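Side-chain contacts in protein kinase A regulatory subunit, putative (Trypanosoma cruzi, PDB 6FTF), which is the regulatory subunit of a cAMP-independent protein kinase A and binds the nucleoside analogue 7-cyano-7-deazainosine in two cyclic nucleotide-binding domains: residues A[47-52]-A[143-148]; A[158-163]-A[176-181]; A[182-187]-A[201-206]; A[263-266]-A[271-274]. All coordinates share one frame; numbering follows the deposited sequence. Where two conformers were deposited one is given.

Contact 1: A[47-52]-A[143-148]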
loop_
_atom_site.group_PDB
_atom_site.type_symbol
_atom_site.label_atom_id
_atom_site.label_comp_id
_atom_site.label_asym_id
_atom_site.label_seq_id
_atom_site.Cartn_x
_atom_site.Cartn_y
_atom_site.Cartn_z
ATOM N N SER A 47 5.993 1.579 -4.901
ATOM C CA SER A 47 6.364 1.520 -3.493
ATOM C C SER A 47 7.866 1.555 -3.261
ATOM O O SER A 47 8.314 2.112 -2.249
ATOM C CB SER A 47 5.826 0.245 -2.849
ATOM O OG SER A 47 4.422 0.237 -2.829
ATOM N N PHE A 48 8.647 0.879 -4.096
ATOM C CA PHE A 48 10.071 0.715 -3.834
ATOM C C PHE A 48 10.953 1.566 -4.743
ATOM O O PHE A 48 12.164 1.355 -4.796
ATOM C CB PHE A 48 10.434 -0.780 -3.764
ATOM C CG PHE A 48 9.727 -1.470 -2.622
ATOM C CD1 PHE A 48 10.190 -1.318 -1.318
ATOM C CD2 PHE A 48 8.532 -2.155 -2.824
ATOM C CE1 PHE A 48 9.511 -1.860 -0.254
ATOM C CE2 PHE A 48 7.849 -2.708 -1.764
ATOM C CZ PHE A 48 8.334 -2.567 -0.469
ATOM N N LEU A 49 10.388 2.567 -5.404
ATOM C CA LEU A 49 11.186 3.549 -6.123
ATOM C C LEU A 49 11.688 4.622 -5.170
ATOM O O LEU A 49 10.964 5.087 -4.292
ATOM C CB LEU A 49 10.342 4.214 -7.208
ATOM C CG LEU A 49 9.879 3.321 -8.354
ATOM C CD1 LEU A 49 9.256 4.190 -9.436
ATOM C CD2 LEU A 49 10.996 2.477 -8.929
ATOM N N ASN A 50 12.916 5.059 -5.395
ATOM C CA ASN A 50 13.465 6.159 -4.615
ATOM C C ASN A 50 12.973 7.504 -5.155
ATOM O O ASN A 50 12.293 7.586 -6.181
ATOM C CB ASN A 50 14.994 6.072 -4.555
ATOM C CG ASN A 50 15.664 6.215 -5.917
ATOM O OD1 ASN A 50 15.227 6.969 -6.781
ATOM N ND2 ASN A 50 16.782 5.516 -6.091
ATOM N N THR A 51 13.318 8.577 -4.437
ATOM C CA THR A 51 12.785 9.898 -4.766
ATOM C C THR A 51 13.180 10.335 -6.170
ATOM O O THR A 51 12.347 10.879 -6.916
ATOM C CB THR A 51 13.252 10.915 -3.730
ATOM O OG1 THR A 51 12.765 10.514 -2.444
ATOM C CG2 THR A 51 12.740 12.321 -4.054
ATOM N N LYS A 52 14.442 10.119 -6.550
ATOM C CA LYS A 52 14.881 10.508 -7.883
ATOM C C LYS A 52 14.040 9.809 -8.942
ATOM O O LYS A 52 13.546 10.440 -9.886
ATOM C CB LYS A 52 16.362 10.175 -8.067
ATOM C CG LYS A 52 16.907 10.520 -9.444
ATOM C CD LYS A 52 18.386 10.131 -9.558
ATOM C CE LYS A 52 18.910 10.259 -10.975
ATOM N NZ LYS A 52 20.387 10.047 -11.041
ATOM N N ASN A 143 10.694 -0.375 -17.864
ATOM C CA ASN A 143 12.113 -0.168 -17.603
ATOM C C ASN A 143 12.371 0.408 -16.224
ATOM O O ASN A 143 13.367 0.042 -15.586
ATOM C CB ASN A 143 12.718 0.764 -18.643
ATOM C CG ASN A 143 13.101 0.049 -19.886
ATOM O OD1 ASN A 143 14.209 -0.496 -19.985
ATOM N ND2 ASN A 143 12.198 0.013 -20.844
ATOM N N LEU A 144 11.522 1.316 -15.750
ATOM C CA LEU A 144 11.813 2.055 -14.531
ATOM C C LEU A 144 10.942 1.697 -13.341
ATOM O O LEU A 144 11.351 1.957 -12.200
ATOM C CB LEU A 144 11.680 3.559 -14.774
ATOM C CG LEU A 144 12.557 4.159 -15.865
ATOM C CD1 LEU A 144 12.408 5.659 -15.806
ATOM C CD2 LEU A 144 14.017 3.759 -15.713
ATOM N N VAL A 145 9.759 1.147 -13.546
ATOM C CA VAL A 145 8.824 0.919 -12.457
ATOM C C VAL A 145 8.727 -0.550 -12.084
ATOM O O VAL A 145 8.834 -0.906 -10.911
ATOM C CB VAL A 145 7.437 1.491 -12.791
ATOM C CG1 VAL A 145 6.477 1.255 -11.616
ATOM C CG2 VAL A 145 7.532 2.959 -13.123
ATOM N N MET A 146 8.500 -1.413 -13.063
ATOM C CA MET A 146 8.051 -2.765 -12.758
ATOM C C MET A 146 9.044 -3.507 -11.865
ATOM O O MET A 146 8.650 -4.158 -10.888
ATOM C CB MET A 146 7.817 -3.520 -14.053
ATOM C CG MET A 146 7.347 -4.920 -13.810
ATOM S SD MET A 146 6.752 -5.647 -15.323
ATOM C CE MET A 146 6.510 -7.340 -14.792
ATOM N N GLY A 147 10.323 -3.454 -12.201
ATOM C CA GLY A 147 11.320 -4.034 -11.325
ATOM C C GLY A 147 11.002 -5.472 -11.004
ATOM O O GLY A 147 10.680 -6.265 -11.896
ATOM N N THR A 148 11.078 -5.804 -9.716
ATOM C CA THR A 148 10.854 -7.158 -9.231
ATOM C C THR A 148 9.412 -7.405 -8.795
ATOM O O THR A 148 9.171 -8.218 -7.899
ATOM C CB THR A 148 11.839 -7.479 -8.104
ATOM O OG1 THR A 148 11.721 -6.492 -7.078
ATOM C CG2 THR A 148 13.283 -7.533 -8.632
#
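The flat group that carries this contact is no ring but the peptide carbonyl of Leu144, and it is met at its oxygen rather than on a face: CD2 of Leu49 lies 3.3 Å from Leu144 O. The approach is nearly end-on, with a C-O...CD2 angle of about 154° at Leu144 O. The other Leu49 methyl, CD1, stands farther off, 4.1 Å from the same Leu144 O, so the isopropyl fork is tilted with one prong close to the oxygen and the other leaning elsewhere. CD1 turns toward Val145, whose CG2 it approaches at 4.3 Å, a looser apolar touch. Leu49 CG is held beside the backbone N and anti to the carbonyl carbon (chi1 -66°), which points the fork at segment 143-148. What results is a worked example of one leucine serving two kinds of surface, a backbone carbonyl of helix 138-145 and a branched hydrocarbon. The Leu144 side chain contributes little here, since its backbone oxygen does the touching. The whole interface is small, burying 102 Å² in total.

Leu49 belongs to the connection just before helix 51-60, where Asn50 caps the first turn through OD1 to the N of Asp53. Two residues of that helix, Ile54 and Val57, pack against Leu49, and Val57 also touches Val145, while Val56 meets Leu144. The contact thus fits helix 138-145, which follows the last barrel strand 130-137 of the first cyclic nucleotide-binding domain, against helix 51-60 and the residues before it.

Contact 2: A[158-163]-A[176-181]. With EDO (1,2-ethanediol), chain B.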
loop_
_atom_site.group_PDB
_atom_site.type_symbol
_atom_site.label_atom_id
_atom_site.label_comp_id
_atom_site.label_asym_id
_atom_site.label_seq_id
_atom_site.Cartn_x
_atom_site.Cartn_y
_atom_site.Cartn_z
ATOM N N GLN A 158 1.058 -16.513 -1.224
ATOM C CA GLN A 158 0.619 -17.736 -0.541
ATOM C C GLN A 158 0.457 -17.503 0.961
ATOM O O GLN A 158 -0.491 -18.007 1.583
ATOM C CB GLN A 158 1.590 -18.877 -0.832
ATOM C CG GLN A 158 1.062 -20.257 -0.427
ATOM C CD GLN A 158 1.329 -20.641 1.009
ATOM O OE1 GLN A 158 2.222 -20.109 1.667
ATOM N NE2 GLN A 158 0.578 -21.615 1.491
ATOM N N PHE A 159 1.362 -16.731 1.556
ATOM C CA PHE A 159 1.245 -16.371 2.965
ATOM C C PHE A 159 -0.003 -15.531 3.209
ATOM O O PHE A 159 -0.773 -15.801 4.137
ATOM C CB PHE A 159 2.491 -15.598 3.392
ATOM C CG PHE A 159 2.348 -14.931 4.727
ATOM C CD1 PHE A 159 2.306 -15.688 5.880
ATOM C CD2 PHE A 159 2.220 -13.569 4.829
ATOM C CE1 PHE A 159 2.161 -15.090 7.119
ATOM C CE2 PHE A 159 2.076 -12.970 6.077
ATOM C CZ PHE A 159 2.038 -13.742 7.210
ATOM N N LEU A 160 -0.208 -14.501 2.394
ATOM C CA LEU A 160 -1.343 -13.608 2.618
ATOM C C LEU A 160 -2.664 -14.344 2.506
ATOM O O LEU A 160 -3.638 -13.984 3.187
ATOM C CB LEU A 160 -1.313 -12.428 1.649
ATOM C CG LEU A 160 -0.079 -11.522 1.723
ATOM C CD1 LEU A 160 -0.128 -10.481 0.640
ATOM C CD2 LEU A 160 0.029 -10.857 3.086
ATOM N N ALA A 161 -2.722 -15.370 1.667
ATOM C CA ALA A 161 -3.900 -16.218 1.526
ATOM C C ALA A 161 -4.202 -17.021 2.776
ATOM O O ALA A 161 -5.243 -17.692 2.822
ATOM C CB ALA A 161 -3.699 -17.180 0.357
ATOM N N ASN A 162 -3.320 -17.007 3.760
ATOM C CA ASN A 162 -3.520 -17.747 4.993
ATOM C C ASN A 162 -3.614 -16.841 6.214
ATOM O O ASN A 162 -3.660 -17.347 7.344
ATOM C CB ASN A 162 -2.386 -18.758 5.181
ATOM C CG ASN A 162 -2.538 -19.967 4.292
ATOM O OD1 ASN A 162 -3.310 -20.884 4.597
ATOM N ND2 ASN A 162 -1.813 -19.984 3.183
ATOM N N VAL A 163 -3.649 -15.518 6.038
ATOM C CA VAL A 163 -3.670 -14.573 7.137
ATOM C C VAL A 163 -5.123 -14.244 7.508
ATOM O O VAL A 163 -5.848 -13.691 6.665
ATOM C CB VAL A 163 -2.904 -13.290 6.793
ATOM C CG1 VAL A 163 -3.110 -12.232 7.862
ATOM C CG2 VAL A 163 -1.418 -13.599 6.614
ATOM N N GLN A 176 -2.322 -6.486 -4.417
ATOM C CA GLN A 176 -2.098 -5.052 -4.217
ATOM C C GLN A 176 -1.384 -4.791 -2.895
ATOM O O GLN A 176 -0.504 -3.926 -2.815
ATOM C CB GLN A 176 -3.447 -4.334 -4.293
ATOM C CG GLN A 176 -3.515 -2.872 -3.983
ATOM C CD GLN A 176 -4.875 -2.340 -4.346
ATOM O OE1 GLN A 176 -5.865 -2.531 -3.617
ATOM N NE2 GLN A 176 -4.954 -1.744 -5.500
ATOM N N LEU A 177 -1.730 -5.539 -1.850
ATOM C CA LEU A 177 -0.981 -5.469 -0.601
ATOM C C LEU A 177 0.451 -5.959 -0.808
ATOM O O LEU A 177 1.414 -5.329 -0.353
ATOM C CB LEU A 177 -1.722 -6.267 0.474
ATOM C CG LEU A 177 -0.978 -6.443 1.784
ATOM C CD1 LEU A 177 -0.654 -5.126 2.463
ATOM C CD2 LEU A 177 -1.791 -7.320 2.696
ATOM N N ALA A 178 0.613 -7.103 -1.475
ATOM C CA ALA A 178 1.947 -7.654 -1.693
ATOM C C ALA A 178 2.864 -6.648 -2.381
ATOM O O ALA A 178 4.076 -6.606 -2.101
ATOM C CB ALA A 178 1.875 -8.931 -2.526
ATOM N N ASP A 179 2.319 -5.851 -3.314
ATOM C CA ASP A 179 3.108 -4.853 -4.039
ATOM C C ASP A 179 3.821 -3.885 -3.101
ATOM O O ASP A 179 4.829 -3.294 -3.484
ATOM C CB ASP A 179 2.187 -4.026 -4.950
ATOM C CG ASP A 179 1.757 -4.738 -6.221
ATOM O OD1 ASP A 179 2.540 -5.554 -6.762
ATOM O OD2 ASP A 179 0.630 -4.451 -6.695
ATOM N N ALA A 180 3.285 -3.667 -1.905
ATOM C CA ALA A 180 3.789 -2.678 -0.956
ATOM C C ALA A 180 4.561 -3.302 0.201
ATOM O O ALA A 180 4.997 -2.569 1.097
ATOM C CB ALA A 180 2.636 -1.822 -0.420
ATOM N N LEU A 181 4.774 -4.619 0.210
ATOM C CA LEU A 181 5.420 -5.284 1.336
ATOM C C LEU A 181 6.900 -5.517 1.081
ATOM O O LEU A 181 7.333 -5.794 -0.040
ATOM C CB LEU A 181 4.768 -6.634 1.629
ATOM C CG LEU A 181 3.329 -6.594 2.126
ATOM C CD1 LEU A 181 2.793 -8.007 2.247
ATOM C CD2 LEU A 181 3.208 -5.877 3.440
HETATM C C1 EDO B . -2.391 -22.363 -0.778
HETATM O O1 EDO B . -1.157 -22.860 -0.234
HETATM C C2 EDO B . -3.031 -21.333 0.150
HETATM O O2 EDO B . -3.147 -21.873 1.463
#
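Leu160 presses its two methyls into a notch made by Leu177, Ala178 and Leu181, and this is the tight part of the contact. Its CD2 meets CD2 of Leu177 at 4.0 Å, the two side chains crossing obliquely. From Leu181 the approach is tip to tip, with Leu160 CD2 4.1 Å from Leu181 CD1. The other branch, CD1 of Leu160, lies 4.1 Å from Ala178 CB and equally far from Ala178 N. All four residues are buried. With CG of Leu160 beside the backbone N (chi1 -60°), the fork is directed at segment 176-181, and each methyl finds partners.

The segments belong to the helix-loop-helix that leads into the second cyclic nucleotide-binding domain, consistent with the N3A motif of this family: helix 149-160, a connecting loop, and helix 171-178. Leu166 from that loop touches both Leu160 and Leu177.

The opposite side of segment 158-163 is exposed and polar. Here Asn162 folds back on the turn before it, ND2 donating to Gln158 O at 2.9 Å from a position tilted 24° out of the carbonyl plane. A 1,2-ethanediol, probably from the crystallisation liquor, bridges the two amides: Gln158 NE2 donates to its O1 at 2.7 Å, nearly straight at 170°, while Asn162 ND2 reaches O2 at 2.9 Å and Asn162 OD1 accepts a weak bond from the same O2.

Contact 3: A[182-187]-A[201-206]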
loop_
_atom_site.group_PDB
_atom_site.type_symbol
_atom_site.label_atom_id
_atom_site.label_comp_id
_atom_site.label_asym_id
_atom_site.label_seq_id
_atom_site.Cartn_x
_atom_site.Cartn_y
_atom_site.Cartn_z
ATOM N N SER A 182 7.665 -5.433 2.162
ATOM C CA SER A 182 9.031 -5.921 2.214
ATOM C C SER A 182 9.165 -6.761 3.469
ATOM O O SER A 182 8.239 -6.848 4.267
ATOM C CB SER A 182 10.053 -4.774 2.188
ATOM O OG SER A 182 9.933 -3.967 3.340
ATOM N N SER A 183 10.287 -7.438 3.614
ATOM C CA SER A 183 10.480 -8.338 4.744
ATOM C C SER A 183 11.541 -7.789 5.693
ATOM O O SER A 183 12.501 -7.146 5.268
ATOM C CB SER A 183 10.885 -9.732 4.272
ATOM O OG SER A 183 9.829 -10.313 3.514
ATOM N N GLU A 184 11.375 -8.058 6.983
ATOM C CA GLU A 184 12.389 -7.706 7.964
ATOM C C GLU A 184 12.374 -8.772 9.038
ATOM O O GLU A 184 11.300 -9.197 9.481
ATOM C CB GLU A 184 12.126 -6.328 8.570
ATOM C CG GLU A 184 13.270 -5.899 9.470
ATOM C CD GLU A 184 13.205 -4.452 9.909
ATOM O OE1 GLU A 184 14.190 -3.993 10.534
ATOM O OE2 GLU A 184 12.191 -3.771 9.655
ATOM N N GLU A 185 13.564 -9.182 9.463
ATOM C CA GLU A 185 13.728 -10.202 10.483
ATOM C C GLU A 185 14.328 -9.583 11.740
ATOM O O GLU A 185 15.058 -8.585 11.675
ATOM C CB GLU A 185 14.611 -11.348 9.986
ATOM C CG GLU A 185 14.098 -11.953 8.694
ATOM C CD GLU A 185 14.655 -13.338 8.369
ATOM O OE1 GLU A 185 15.243 -14.006 9.251
ATOM O OE2 GLU A 185 14.481 -13.766 7.205
ATOM N N PHE A 186 13.990 -10.180 12.876
ATOM C CA PHE A 186 14.394 -9.690 14.189
ATOM C C PHE A 186 14.848 -10.865 15.032
ATOM O O PHE A 186 14.178 -11.900 15.079
ATOM C CB PHE A 186 13.227 -9.000 14.896
ATOM C CG PHE A 186 12.692 -7.805 14.137
ATOM C CD1 PHE A 186 11.688 -7.953 13.191
ATOM C CD2 PHE A 186 13.217 -6.540 14.324
ATOM C CE1 PHE A 186 11.208 -6.872 12.502
ATOM C CE2 PHE A 186 12.741 -5.461 13.621
ATOM C CZ PHE A 186 11.740 -5.632 12.697
ATOM N N SER A 187 15.976 -10.700 15.709
ATOM C CA SER A 187 16.411 -11.695 16.671
ATOM C C SER A 187 15.693 -11.485 17.999
ATOM O O SER A 187 15.184 -10.398 18.281
ATOM C CB SER A 187 17.923 -11.633 16.872
ATOM O OG SER A 187 18.371 -10.316 17.086
ATOM N N TRP A 201 5.063 2.194 10.430
ATOM C CA TRP A 201 5.202 0.852 9.895
ATOM C C TRP A 201 4.209 -0.115 10.516
ATOM O O TRP A 201 4.056 -0.170 11.740
ATOM C CB TRP A 201 6.603 0.333 10.188
ATOM C CG TRP A 201 7.692 1.117 9.526
ATOM C CD1 TRP A 201 8.581 1.969 10.122
ATOM C CD2 TRP A 201 8.025 1.090 8.137
ATOM N NE1 TRP A 201 9.457 2.469 9.177
ATOM C CE2 TRP A 201 9.135 1.943 7.953
ATOM C CE3 TRP A 201 7.506 0.413 7.030
ATOM C CZ2 TRP A 201 9.714 2.155 6.699
ATOM C CZ3 TRP A 201 8.086 0.626 5.784
ATOM C CH2 TRP A 201 9.186 1.475 5.636
ATOM N N LEU A 202 3.574 -0.904 9.665
ATOM C CA LEU A 202 2.699 -1.988 10.077
ATOM C C LEU A 202 3.392 -3.293 9.722
ATOM O O LEU A 202 3.951 -3.432 8.629
ATOM C CB LEU A 202 1.335 -1.878 9.387
ATOM C CG LEU A 202 0.249 -2.888 9.748
ATOM C CD1 LEU A 202 -1.144 -2.290 9.534
ATOM C CD2 LEU A 202 0.393 -4.153 8.931
ATOM N N TYR A 203 3.379 -4.237 10.648
ATOM C CA TYR A 203 4.072 -5.507 10.490
ATOM C C TYR A 203 3.062 -6.637 10.580
ATOM O O TYR A 203 2.220 -6.651 11.485
ATOM C CB TYR A 203 5.118 -5.689 11.598
ATOM C CG TYR A 203 6.206 -4.645 11.608
ATOM C CD1 TYR A 203 6.033 -3.457 12.281
ATOM C CD2 TYR A 203 7.397 -4.845 10.937
ATOM C CE1 TYR A 203 7.018 -2.496 12.282
ATOM C CE2 TYR A 203 8.382 -3.888 10.931
ATOM C CZ TYR A 203 8.187 -2.722 11.601
ATOM O OH TYR A 203 9.181 -1.745 11.603
ATOM N N ILE A 204 3.151 -7.588 9.659
ATOM C CA ILE A 204 2.397 -8.830 9.740
ATOM C C ILE A 204 3.400 -9.912 10.079
ATOM O O ILE A 204 4.434 -10.038 9.413
ATOM C CB ILE A 204 1.669 -9.145 8.428
ATOM C CG1 ILE A 204 0.830 -7.949 7.959
ATOM C CG2 ILE A 204 0.830 -10.388 8.611
ATOM C CD1 ILE A 204 0.199 -8.137 6.586
ATOM N N ILE A 205 3.133 -10.656 11.134
ATOM C CA ILE A 205 4.084 -11.660 11.596
ATOM C C ILE A 205 4.002 -12.895 10.704
ATOM O O ILE A 205 2.988 -13.598 10.679
ATOM C CB ILE A 205 3.849 -12.008 13.069
ATOM C CG1 ILE A 205 3.929 -10.736 13.917
ATOM C CG2 ILE A 205 4.877 -13.044 13.528
ATOM C CD1 ILE A 205 3.523 -10.936 15.353
ATOM N N MET A 206 5.096 -13.195 10.007
ATOM C CA MET A 206 5.183 -14.397 9.190
ATOM C C MET A 206 5.667 -15.592 9.989
ATOM O O MET A 206 5.286 -16.732 9.687
ATOM C CB MET A 206 6.104 -14.169 7.983
ATOM C CG MET A 206 5.617 -13.066 7.062
ATOM S SD MET A 206 6.659 -12.768 5.623
ATOM C CE MET A 206 6.242 -14.179 4.599
HETATM O O HOH W 1 11.571 -1.811 10.915
#
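In the beta-barrel of the second cyclic nucleotide-binding domain, strands 181-186 and 201-205 are not direct neighbours: strand 254-260 runs between them, antiparallel to both. Glu184, Phe186 and Tyr203 reach across that middle strand, all three on one side of the sheet, and Tyr203 also packs on its Thr256 and Lys258. The Phe186 and Tyr203 side chains cross at about a right angle. CE2 of Tyr203 comes to the edge of the Phe186 ring, near its plane, and lies 4.2 Å from Phe186 CZ. Ile192 touches both aromatics.

Glu184 arrives on an extended chain, its CG anti to the backbone N (chi1 -173°). At the edge of the Tyr203 ring, Glu184 OE2 lies 4.0 Å from Tyr203 CE2. The planes of carboxylate and ring are turned 48° apart. The strongest polar partner of Glu184 is Lys258, whose NZ makes a salt bridge with Glu184 OE2; Lys258 also forms a cation-pi contact with Trp201. A water at the edge of the Tyr203 ring, in its plane, seems to link Tyr203 OH and Glu184 OE2, but the bridge is doubtful, with the water oxygen only 2.4 Å from Glu184 OE2 and 2.5 Å from Tyr203 OH.

Contact 4: A[263-266]-A[271-274]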
loop_
_atom_site.group_PDB
_atom_site.type_symbol
_atom_site.label_atom_id
_atom_site.label_comp_id
_atom_site.label_asym_id
_atom_site.label_seq_id
_atom_site.Cartn_x
_atom_site.Cartn_y
_atom_site.Cartn_z
ATOM N N HIS A 263 1.039 3.621 2.324
ATOM C CA HIS A 263 0.299 2.667 1.511
ATOM C C HIS A 263 -0.866 2.047 2.255
ATOM O O HIS A 263 -1.597 1.234 1.678
ATOM C CB HIS A 263 1.247 1.583 1.033
ATOM C CG HIS A 263 2.346 2.110 0.179
ATOM N ND1 HIS A 263 3.672 1.895 0.456
ATOM C CD2 HIS A 263 2.309 2.903 -0.926
ATOM C CE1 HIS A 263 4.413 2.504 -0.455
ATOM N NE2 HIS A 263 3.606 3.134 -1.297
ATOM N N PHE A 264 -1.100 2.439 3.503
ATOM C CA PHE A 264 -2.109 1.784 4.329
ATOM C C PHE A 264 -3.499 1.931 3.736
ATOM O O PHE A 264 -4.247 0.957 3.635
ATOM C CB PHE A 264 -2.041 2.373 5.740
ATOM C CG PHE A 264 -3.077 1.850 6.686
ATOM C CD1 PHE A 264 -3.023 0.551 7.152
ATOM C CD2 PHE A 264 -4.074 2.683 7.164
ATOM C CE1 PHE A 264 -3.963 0.078 8.050
ATOM C CE2 PHE A 264 -5.004 2.217 8.074
ATOM C CZ PHE A 264 -4.948 0.909 8.509
ATOM N N GLU A 265 -3.882 3.156 3.375
ATOM C CA GLU A 265 -5.223 3.383 2.850
ATOM C C GLU A 265 -5.473 2.545 1.602
ATOM O O GLU A 265 -6.506 1.871 1.482
ATOM C CB GLU A 265 -5.410 4.871 2.547
ATOM C CG GLU A 265 -6.812 5.228 2.097
ATOM C CD GLU A 265 -7.839 4.971 3.183
ATOM O OE1 GLU A 265 -7.515 5.206 4.368
ATOM O OE2 GLU A 265 -8.961 4.528 2.857
ATOM N N MET A 266 -4.526 2.550 0.667
ATOM C CA MET A 266 -4.757 1.841 -0.586
ATOM C C MET A 266 -4.857 0.343 -0.365
ATOM O O MET A 266 -5.728 -0.316 -0.944
ATOM C CB MET A 266 -3.684 2.153 -1.628
ATOM C CG MET A 266 -3.879 1.352 -2.921
ATOM S SD MET A 266 -3.028 2.041 -4.368
ATOM C CE MET A 266 -3.040 0.583 -5.365
ATOM N N VAL A 271 -10.107 -3.411 4.829
ATOM C CA VAL A 271 -10.176 -4.134 6.091
ATOM C C VAL A 271 -10.048 -3.208 7.292
ATOM O O VAL A 271 -9.848 -3.677 8.410
ATOM C CB VAL A 271 -9.174 -5.303 6.159
ATOM C CG1 VAL A 271 -9.499 -6.342 5.080
ATOM C CG2 VAL A 271 -7.758 -4.808 6.026
ATOM N N ILE A 272 -10.188 -1.900 7.094
ATOM C CA ILE A 272 -10.100 -0.979 8.224
ATOM C C ILE A 272 -11.138 -1.317 9.285
ATOM O O ILE A 272 -10.841 -1.271 10.485
ATOM C CB ILE A 272 -10.173 0.482 7.745
ATOM C CG1 ILE A 272 -8.830 0.887 7.140
ATOM C CG2 ILE A 272 -10.539 1.420 8.888
ATOM C CD1 ILE A 272 -8.840 2.239 6.449
ATOM N N ASP A 273 -12.364 -1.663 8.883
ATOM C CA ASP A 273 -13.362 -1.997 9.890
ATOM C C ASP A 273 -13.011 -3.282 10.632
ATOM O O ASP A 273 -13.332 -3.412 11.819
ATOM C CB ASP A 273 -14.758 -2.041 9.267
ATOM C CG ASP A 273 -15.269 -0.647 8.884
ATOM O OD1 ASP A 273 -15.083 0.302 9.674
ATOM O OD2 ASP A 273 -15.854 -0.500 7.789
ATOM N N VAL A 274 -12.315 -4.217 9.988
ATOM C CA VAL A 274 -11.810 -5.387 10.698
ATOM C C VAL A 274 -10.783 -4.966 11.746
ATOM O O VAL A 274 -10.817 -5.417 12.895
ATOM C CB VAL A 274 -11.223 -6.404 9.702
ATOM C CG1 VAL A 274 -10.564 -7.572 10.429
ATOM C CG2 VAL A 274 -12.321 -6.908 8.766
#
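This is a small, mainly apolar contact between two short consecutive helices, 264-268 and 272-275, just after strand 254-260, the last strand of the second barrel, and it is built on one residue, Ile272. The long branch of that isoleucine does the touching. CG1 of Ile272 lies 4.1 Å from Phe264 CZ, and Ile272 CD1 at the end of the branch sits 4.2 Å from Phe264 CE2, so CG1 and CD1 run alongside the far end of the ring. Phe264 extends to this place with its CG anti to the backbone N (chi1 177°), although the bond to CB does not itself head for the other helix.

Helix 264-268 directly follows strand 254-260, consistent with the B helix of this family. Helix 235-240 packs against both residues and probably corresponds to the helix of the phosphate-binding cassette in cAMP-binding relatives: its Leu239 touches both Phe264 and Ile272, and Phe238 meets the Phe264 ring edge-to-face. The pair therefore links three helices, with Phe264 buried among them.

On the outer side the contact is thinner. Glu265 starts away from segment 271-274, yet a bend in its chain (chi2 64°) brings the carboxylate back, across Ile272 at about a right angle. Its OE1 comes within 3.9 Å of Ile272 CD1, an oxygen lying against a methyl where Glu265 is exposed to solvent.

Helices 51-60 and 171-178, which take part in contacts 1 and 2, each precede the first strand of a barrel, and the two contacts meet where Phe48 CZ lies 3.4 Å from Leu181 O. Contact 2 runs straight on into contact 3, since helix 171-178 precedes strand 181-186; Phe159 CZ touches Ile205 O at 3.6 Å, and the centres of contacts 2 and 3 are about 13 Å apart. Contact 4 joins contact 3 where Leu202 CD1 meets Phe264 CE1 at 4.0 Å. The side chains of Tyr203 and Phe264 are about 8 and 10 Å from a bound 7-cyano-7-deazainosine, those of Val145 and Leu177 about 13 Å.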